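Local structure of protease 2A (Rhinovirus C, 5X45) at residues 9-13 with 14-18; 65-68 with 69-72. The protein probably cleaves the viral polyprotein, and host proteins as well, as a cysteine protease of chymotrypsin-like fold that carries a bound zinc ion. One frame throughout, in Å; residues are numbered along the deposited sequence.

Both contacts lie at hairpin bends, one in each of the two main sheets of the chymotrypsin-like fold, and in each a side chain adds to what the backbone does: in contact 1 the hydroxyl of T11 bonds across the turn, in contact 2 the guanidinium of R67 folds back over F69 beside the bend. Contact 1 belongs to the amino-terminal four-stranded sheet, contact 2 to the six-stranded barrel. Their centres are 21 Å apart and their nearest atoms about 9 Å. The side chains of V9 and Y68 each lie about 14 Å from the zinc ion held by C53, C55, C113 and H115, so neither contact forms the metal site. In this family the active site lies in the cleft between the two parts of the fold.

Contact 1 of 2, residues 9-13 with 14-18; sequences VHTRD and AIYKC
V9 and Y16 form an antiparallel hydrogen-bonded pair, with V9 N to Y16 O at 3.0 Å and Y16 N to V9 O at 2.7 Å, and H10 and I15 follow as a non-hydrogen-bonded pair before the chain turns. The motif is a tight beta hairpin at one margin of the amino-terminal sheet of a chymotrypsin-like protease, with 9-10 as its outermost strand and 14-18 paired on its other side with 37-41. R12 and D13 occupy the corner of a turn close to type I.

Alternating side chains divide between the two faces. V9 and Y16 share the buried one, where V9 CB packs against Y16 CB at 3.9 Å and V9 O lies at the edge of the tyrosine ring. Farther along that ring, the methyl CG2 of T11 meets Y16 CE1 at 4.0 Å, approaching obliquely. V9 also touches V117 and M120 of strand 116-124, so this face joins the hairpin to the barrel. On the other face, CG1 of I15 comes within 3.7 Å of H10 CD2, its chain slanting past the imidazole. A14 O lies at the edge of that same ring; the neighbouring ring atom NE2 is hydrogen-bonded to V44 O, which helps to fix how the imidazole is turned.

T11 closes the turn twice. Its amide donates to A14 O over 2.8 Å, nearly in line with the carbonyl bond. With chi1 at 66°, OG1 sits between the backbone N and the carbonyl carbon of T11 and turns in toward the bend. There the hydroxyl oxygen takes the place of a main-chain carbonyl, accepting a bent hydrogen bond (137° at the hydrogen) from A14 N at 3.0 Å.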
loop_
_atom_site.group_PDB
_atom_site.type_symbol
_atom_site.label_atom_id
_atom_site.label_comp_id
_atom_site.label_asym_id
_atom_site.label_seq_id
_atom_site.Cartn_x
_atom_site.Cartn_y
_atom_site.Cartn_z
ATOM N N VAL A 9 5.522 -3.588 4.197
ATOM C CA VAL A 9 5.524 -2.963 5.510
ATOM C C VAL A 9 5.790 -4.000 6.585
ATOM O O VAL A 9 5.091 -5.002 6.672
ATOM C CB VAL A 9 4.194 -2.251 5.791
ATOM C CG1 VAL A 9 4.233 -1.560 7.140
ATOM C CG2 VAL A 9 3.883 -1.265 4.671
ATOM N N HIS A 10 6.798 -3.749 7.412
ATOM C CA HIS A 10 7.226 -4.717 8.413
ATOM C C HIS A 10 7.154 -4.121 9.816
ATOM O O HIS A 10 8.048 -3.391 10.240
ATOM C CB HIS A 10 8.644 -5.188 8.093
ATOM C CG HIS A 10 9.122 -6.308 8.965
ATOM N ND1 HIS A 10 10.426 -6.761 8.936
ATOM C CD2 HIS A 10 8.478 -7.064 9.877
ATOM C CE1 HIS A 10 10.562 -7.750 9.802
ATOM N NE2 HIS A 10 9.398 -7.957 10.386
ATOM N N THR A 11 6.086 -4.439 10.537
ATOM C CA THR A 11 5.897 -3.910 11.886
ATOM C C THR A 11 6.515 -4.843 12.920
ATOM O O THR A 11 7.182 -5.814 12.549
ATOM C CB THR A 11 4.406 -3.709 12.206
ATOM O OG1 THR A 11 3.749 -4.982 12.245
ATOM C CG2 THR A 11 3.747 -2.808 11.161
ATOM N N ARG A 12 6.274 -4.565 14.204
ATOM C CA ARG A 12 6.836 -5.384 15.285
ATOM C C ARG A 12 6.401 -6.841 15.183
ATOM O O ARG A 12 7.152 -7.762 15.522
ATOM C CB ARG A 12 6.418 -4.871 16.661
ATOM C CG ARG A 12 7.220 -5.531 17.778
ATOM C CD ARG A 12 6.441 -5.660 19.086
ATOM N NE ARG A 12 6.672 -4.573 20.035
ATOM C CZ ARG A 12 5.755 -4.127 20.894
ATOM N NH1 ARG A 12 6.047 -3.133 21.722
ATOM N NH2 ARG A 12 4.547 -4.681 20.928
ATOM N N ASP A 13 5.172 -7.043 14.733
ATOM C CA ASP A 13 4.583 -8.373 14.743
ATOM C C ASP A 13 4.071 -8.870 13.385
ATOM O O ASP A 13 3.729 -10.043 13.253
ATOM C CB ASP A 13 3.475 -8.429 15.803
ATOM C CG ASP A 13 2.498 -7.268 15.702
ATOM O OD1 ASP A 13 2.430 -6.619 14.634
ATOM O OD2 ASP A 13 1.801 -7.005 16.707
ATOM N N ALA A 14 4.028 -8.008 12.372
ATOM C CA ALA A 14 3.391 -8.396 11.116
ATOM C C ALA A 14 4.096 -7.847 9.881
ATOM O O ALA A 14 4.821 -6.851 9.944
ATOM C CB ALA A 14 1.940 -7.958 11.111
ATOM N N ILE A 15 3.862 -8.517 8.756
ATOM C CA ILE A 15 4.354 -8.084 7.454
ATOM C C ILE A 15 3.182 -7.891 6.489
ATOM O O ILE A 15 2.347 -8.781 6.329
ATOM C CB ILE A 15 5.315 -9.100 6.846
ATOM C CG1 ILE A 15 6.497 -9.347 7.775
ATOM C CG2 ILE A 15 5.776 -8.634 5.476
ATOM C CD1 ILE A 15 7.286 -10.590 7.415
ATOM N N TYR A 16 3.129 -6.727 5.850
ATOM C CA TYR A 16 2.045 -6.369 4.939
ATOM C C TYR A 16 2.561 -6.326 3.508
ATOM O O TYR A 16 3.509 -5.602 3.209
ATOM C CB TYR A 16 1.450 -5.011 5.325
ATOM C CG TYR A 16 0.841 -4.947 6.705
ATOM C CD1 TYR A 16 1.634 -4.996 7.857
ATOM C CD2 TYR A 16 -0.527 -4.793 6.860
ATOM C CE1 TYR A 16 1.059 -4.929 9.130
ATOM C CE2 TYR A 16 -1.106 -4.721 8.118
ATOM C CZ TYR A 16 -0.314 -4.790 9.244
ATOM O OH TYR A 16 -0.919 -4.714 10.472
ATOM N N LYS A 17 1.946 -7.095 2.619
ATOM C CA LYS A 17 2.371 -7.116 1.227
ATOM C C LYS A 17 1.167 -6.992 0.311
ATOM O O LYS A 17 0.043 -7.282 0.716
ATOM C CB LYS A 17 3.128 -8.409 0.914
ATOM C CG LYS A 17 4.248 -8.720 1.889
ATOM C CD LYS A 17 5.120 -9.874 1.433
ATOM C CE LYS A 17 6.461 -9.346 0.930
ATOM N NZ LYS A 17 7.347 -10.414 0.389
ATOM N N CYS A 18 1.406 -6.594 -0.907
ATOM C CA CYS A 18 0.382 -6.579 -1.893
ATOM C C CYS A 18 0.159 -8.014 -2.261
ATOM O O CYS A 18 1.086 -8.724 -2.495
ATOM C CB CYS A 18 0.838 -5.767 -3.084
ATOM S SG CYS A 18 0.631 -4.013 -2.878
#

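Contact 2 of 2, residues 65-68 with 69-72; sequences KDRY and FPVE
A chi1 of 53° tucks CG of R67 between its own backbone N and carbonyl carbon, and a bend at chi3 (-73°) then swings the guanidinium across F69, whose CG lies beside its backbone N. The two flat groups stack with planes 18° apart and centres 3.7 Å apart, an off-centre cation-pi contact. F69 CE1 lies over the middle of the guanidinium, while R67 NE sits toward the rim of the phenyl ring.

A second interaction fixes the rotation of the arginine. NE and NH2 grip one acceptor, Y68 O, side-on: R67 NE to Y68 O is 2.9 Å, and so is R67 NH2 to Y68 O. The oxygen is close to the guanidinium plane, but NH2 approaches it in the carbonyl plane whereas NE stands above that plane. Holding the group flat in this way presents its face to the ring. The edge of the same ring is met by K65, with CB 3.9 Å from F69 CE2.

This cluster lies on the surface, where the hairpin of strands 57-62 and 67-76 turns through a G1 beta bulge, D66 and R67 both facing S62. F69 pairs through its backbone with Y60 of strand 57-62, while Y68 packs on L112 of strand 110-113, another strand of the same barrel.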
loop_
_atom_site.group_PDB
_atom_site.type_symbol
_atom_site.label_atom_id
_atom_site.label_comp_id
_atom_site.label_asym_id
_atom_site.label_seq_id
_atom_site.Cartn_x
_atom_site.Cartn_y
_atom_site.Cartn_z
ATOM N N LYS A 65 10.785 6.004 -10.437
ATOM C CA LYS A 65 11.609 7.218 -10.391
ATOM C C LYS A 65 12.755 7.091 -9.393
ATOM O O LYS A 65 13.641 7.942 -9.357
ATOM C CB LYS A 65 10.753 8.441 -10.043
ATOM C CG LYS A 65 9.686 8.739 -11.073
ATOM C CD LYS A 65 10.313 9.083 -12.397
ATOM C CE LYS A 65 9.275 9.564 -13.389
ATOM N NZ LYS A 65 9.891 9.772 -14.731
ATOM N N ASP A 66 12.720 6.018 -8.602
ATOM C CA ASP A 66 13.664 5.747 -7.508
ATOM C C ASP A 66 13.897 6.951 -6.582
ATOM O O ASP A 66 15.037 7.325 -6.303
ATOM C CB ASP A 66 15.001 5.257 -8.067
ATOM C CG ASP A 66 15.818 4.477 -7.035
ATOM O OD1 ASP A 66 15.204 3.881 -6.118
ATOM O OD2 ASP A 66 17.070 4.463 -7.135
ATOM N N ARG A 67 12.811 7.548 -6.106
ATOM C CA ARG A 67 12.890 8.635 -5.134
ATOM C C ARG A 67 11.574 8.788 -4.397
ATOM O O ARG A 67 10.558 8.231 -4.795
ATOM C CB ARG A 67 13.259 9.956 -5.815
ATOM C CG ARG A 67 12.350 10.318 -6.981
ATOM C CD ARG A 67 12.362 11.804 -7.266
ATOM N NE ARG A 67 11.635 12.551 -6.247
ATOM C CZ ARG A 67 11.236 13.812 -6.386
ATOM N NH1 ARG A 67 11.486 14.475 -7.506
ATOM N NH2 ARG A 67 10.575 14.410 -5.405
ATOM N N TYR A 68 11.597 9.569 -3.329
ATOM C CA TYR A 68 10.382 9.893 -2.607
ATOM C C TYR A 68 9.718 11.152 -3.166
ATOM O O TYR A 68 10.399 12.035 -3.686
ATOM C CB TYR A 68 10.689 10.064 -1.121
ATOM C CG TYR A 68 10.495 8.801 -0.340
ATOM C CD1 TYR A 68 11.414 7.761 -0.419
ATOM C CD2 TYR A 68 9.374 8.633 0.466
ATOM C CE1 TYR A 68 11.226 6.588 0.295
ATOM C CE2 TYR A 68 9.172 7.466 1.178
ATOM C CZ TYR A 68 10.099 6.447 1.091
ATOM O OH TYR A 68 9.898 5.288 1.805
ATOM N N PHE A 69 8.388 11.199 -3.087
ATOM C CA PHE A 69 7.595 12.370 -3.477
ATOM C C PHE A 69 6.679 12.813 -2.355
ATOM O O PHE A 69 6.045 11.980 -1.725
ATOM C CB PHE A 69 6.720 12.081 -4.696
ATOM C CG PHE A 69 7.470 11.985 -5.980
ATOM C CD1 PHE A 69 7.820 13.133 -6.683
ATOM C CD2 PHE A 69 7.797 10.743 -6.514
ATOM C CE1 PHE A 69 8.500 13.039 -7.894
ATOM C CE2 PHE A 69 8.481 10.643 -7.714
ATOM C CZ PHE A 69 8.834 11.790 -8.405
ATOM N N PRO A 70 6.554 14.128 -2.143
ATOM C CA PRO A 70 5.452 14.611 -1.304
ATOM C C PRO A 70 4.141 14.293 -1.994
ATOM O O PRO A 70 4.146 14.184 -3.219
ATOM C CB PRO A 70 5.691 16.121 -1.229
ATOM C CG PRO A 70 7.156 16.277 -1.502
ATOM C CD PRO A 70 7.477 15.210 -2.518
ATOM N N VAL A 71 3.056 14.112 -1.246
ATOM C CA VAL A 71 1.769 13.798 -1.871
ATOM C C VAL A 71 0.620 14.169 -0.940
ATOM O O VAL A 71 0.752 14.069 0.284
ATOM C CB VAL A 71 1.696 12.289 -2.259
ATOM C CG1 VAL A 71 1.670 11.406 -1.021
ATOM C CG2 VAL A 71 0.508 12.004 -3.158
ATOM N N GLU A 72 -0.483 14.646 -1.516
ATOM C CA GLU A 72 -1.704 14.938 -0.755
ATOM C C GLU A 72 -2.831 14.034 -1.247
ATOM O O GLU A 72 -3.128 14.021 -2.439
ATOM C CB GLU A 72 -2.102 16.407 -0.908
ATOM C CG GLU A 72 -0.985 17.383 -0.578
ATOM C CD GLU A 72 -0.061 17.618 -1.773
ATOM O OE1 GLU A 72 -0.360 17.093 -2.868
ATOM O OE2 GLU A 72 0.974 18.303 -1.618
#